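Local coordinates for protein putative oxidoreductase FAD-binding subunit (Sulfolobus tokodaii, PDB 4ZOH) that binds flavin-adenine dinucleotide and probably passes electrons as the FAD subunit of a molybdopterin-dependent oxidoreductase, at residues 130-135 / 152-157. Numbering follows the deposited sequence.
Sequences VKITSR and TPDLNP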
loop_
_atom_site.group_PDB
_atom_site.type_symbol
_atom_site.label_atom_id
_atom_site.label_comp_id
_atom_site.label_asym_id
_atom_site.label_seq_id
_atom_site.Cartn_x
_atom_site.Cartn_y
_atom_site.Cartn_z
ATOM N N VAL B 130 -17.963 -52.313 -5.985
ATOM C CA VAL B 130 -17.474 -51.329 -5.021
ATOM C C VAL B 130 -17.065 -52.073 -3.748
ATOM O O VAL B 130 -17.911 -52.682 -3.089
ATOM C CB VAL B 130 -18.535 -50.256 -4.694
ATOM C CG1 VAL B 130 -17.940 -49.132 -3.824
ATOM C CG2 VAL B 130 -19.174 -49.673 -5.974
ATOM N N LYS B 131 -15.759 -52.077 -3.445
ATOM C CA LYS B 131 -15.290 -52.601 -2.175
ATOM C C LYS B 131 -15.441 -51.470 -1.159
ATOM O O LYS B 131 -14.922 -50.371 -1.371
ATOM C CB LYS B 131 -13.846 -53.103 -2.270
ATOM C CG LYS B 131 -13.257 -53.640 -0.952
ATOM C CD LYS B 131 -11.881 -54.239 -1.168
ATOM C CE LYS B 131 -11.945 -55.577 -1.935
ATOM N NZ LYS B 131 -10.608 -56.170 -2.286
ATOM N N ILE B 132 -16.176 -51.751 -0.082
ATOM C CA ILE B 132 -16.448 -50.821 1.009
ATOM C C ILE B 132 -15.718 -51.307 2.243
ATOM O O ILE B 132 -15.876 -52.467 2.617
ATOM C CB ILE B 132 -17.958 -50.720 1.289
ATOM C CG1 ILE B 132 -18.692 -50.287 0.025
ATOM C CG2 ILE B 132 -18.224 -49.784 2.462
ATOM C CD1 ILE B 132 -20.213 -50.313 0.111
ATOM N N THR B 133 -14.910 -50.447 2.868
ATOM C CA THR B 133 -14.184 -50.833 4.055
ATOM C C THR B 133 -14.655 -50.186 5.350
ATOM O O THR B 133 -15.027 -49.018 5.400
ATOM C CB THR B 133 -12.681 -50.668 3.859
ATOM O OG1 THR B 133 -12.305 -51.397 2.694
ATOM C CG2 THR B 133 -11.909 -51.219 5.039
ATOM N N SER B 134 -14.540 -50.970 6.408
ATOM C CA SER B 134 -15.024 -50.690 7.736
ATOM C C SER B 134 -13.907 -51.125 8.676
ATOM O O SER B 134 -12.960 -51.812 8.249
ATOM C CB SER B 134 -16.251 -51.578 7.927
ATOM O OG SER B 134 -16.898 -51.324 9.134
ATOM N N ARG B 135 -13.970 -50.722 9.950
ATOM C CA ARG B 135 -13.080 -51.308 10.971
ATOM C C ARG B 135 -13.493 -52.791 11.111
ATOM O O ARG B 135 -12.664 -53.697 11.290
ATOM C CB ARG B 135 -13.190 -50.563 12.312
ATOM C CG ARG B 135 -12.209 -49.408 12.547
ATOM C CD ARG B 135 -12.043 -49.082 14.042
ATOM N NE ARG B 135 -10.804 -49.659 14.576
ATOM C CZ ARG B 135 -10.640 -50.915 15.012
ATOM N NH1 ARG B 135 -11.644 -51.784 15.031
ATOM N NH2 ARG B 135 -9.452 -51.315 15.448
ATOM N N THR B 152 -27.042 -40.438 -2.999
ATOM C CA THR B 152 -27.314 -41.384 -1.895
ATOM C C THR B 152 -26.611 -42.732 -2.115
ATOM O O THR B 152 -27.226 -43.669 -2.629
ATOM C CB THR B 152 -28.821 -41.580 -1.671
ATOM O OG1 THR B 152 -29.468 -40.319 -1.796
ATOM C CG2 THR B 152 -29.135 -42.161 -0.266
ATOM N N PRO B 153 -25.312 -42.815 -1.747
ATOM C CA PRO B 153 -24.537 -44.050 -1.821
ATOM C C PRO B 153 -24.913 -44.995 -0.682
ATOM O O PRO B 153 -25.508 -44.557 0.284
ATOM C CB PRO B 153 -23.095 -43.564 -1.634
ATOM C CG PRO B 153 -23.244 -42.384 -0.720
ATOM C CD PRO B 153 -24.504 -41.702 -1.194
ATOM N N ASP B 154 -24.566 -46.270 -0.825
ATOM C CA ASP B 154 -24.816 -47.305 0.197
ATOM C C ASP B 154 -23.601 -47.344 1.100
ATOM O O ASP B 154 -22.736 -48.250 1.019
ATOM C CB ASP B 154 -25.062 -48.673 -0.472
ATOM C CG ASP B 154 -25.007 -49.846 0.518
ATOM O OD1 ASP B 154 -25.600 -49.741 1.612
ATOM O OD2 ASP B 154 -24.349 -50.860 0.204
ATOM N N LEU B 155 -23.538 -46.329 1.955
ATOM C CA LEU B 155 -22.402 -46.125 2.843
ATOM C C LEU B 155 -22.933 -45.764 4.192
ATOM O O LEU B 155 -23.816 -44.933 4.328
ATOM C CB LEU B 155 -21.494 -44.989 2.339
ATOM C CG LEU B 155 -20.514 -45.339 1.217
ATOM C CD1 LEU B 155 -19.912 -44.062 0.640
ATOM C CD2 LEU B 155 -19.426 -46.315 1.649
ATOM N N ASN B 156 -22.402 -46.416 5.198
ATOM C CA ASN B 156 -22.811 -46.146 6.576
ATOM C C ASN B 156 -21.760 -45.299 7.277
ATOM O O ASN B 156 -20.588 -45.307 6.875
ATOM C CB ASN B 156 -23.027 -47.465 7.331
ATOM C CG ASN B 156 -24.064 -48.331 6.672
ATOM O OD1 ASN B 156 -23.727 -49.245 5.919
ATOM N ND2 ASN B 156 -25.335 -48.020 6.909
ATOM N N PRO B 157 -22.162 -44.572 8.332
ATOM C CA PRO B 157 -21.140 -43.887 9.121
ATOM C C PRO B 157 -20.106 -44.917 9.559
ATOM O O PRO B 157 -20.472 -46.036 9.898
ATOM C CB PRO B 157 -21.940 -43.344 10.303
ATOM C CG PRO B 157 -23.331 -43.186 9.750
ATOM C CD PRO B 157 -23.506 -44.424 8.924
#
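The carboxylate oxygen OD2 of D154, held in a salt bridge by NH2 of R139, lies beside the CD1 methyl of I132, 4.2 Å from it. The polar partner of OD2 is thus the arginine, and toward I132 it makes only a loose contact. Closer still is the main chain: CD1 of I132 comes to 3.4 Å from the carbonyl oxygen O of D154, a van der Waals approach of a methyl to a peptide oxygen. The D154 side chain runs roughly perpendicular to that of I132. An inverse gamma turn centred on D154 brings L155 N to 3.1 Å from P153 O, a weak bond.

I132 shows how one branched residue can serve two neighbours. With CG1 anti to the carbonyl carbon (chi1 -57°) and the chain extended onward (chi2 173°), CD1 is carried to D154, whereas the other branch, CG2, packs at 3.8 Å against CD2 of L155. This second meeting is purely apolar and oblique. L155 also touches the bound FAD, so its side chain joins the cofactor pocket to the sheet behind it.

The arrangement is a loop laid over one face of an antiparallel sheet in the FAD-binding domain. Strand 129-134 runs between 137-142, which supplies R139 and V141 beside I132, and 160-167, whose V161 touches L155; F146 of helix 143-146 packs against I132, P153 and L155.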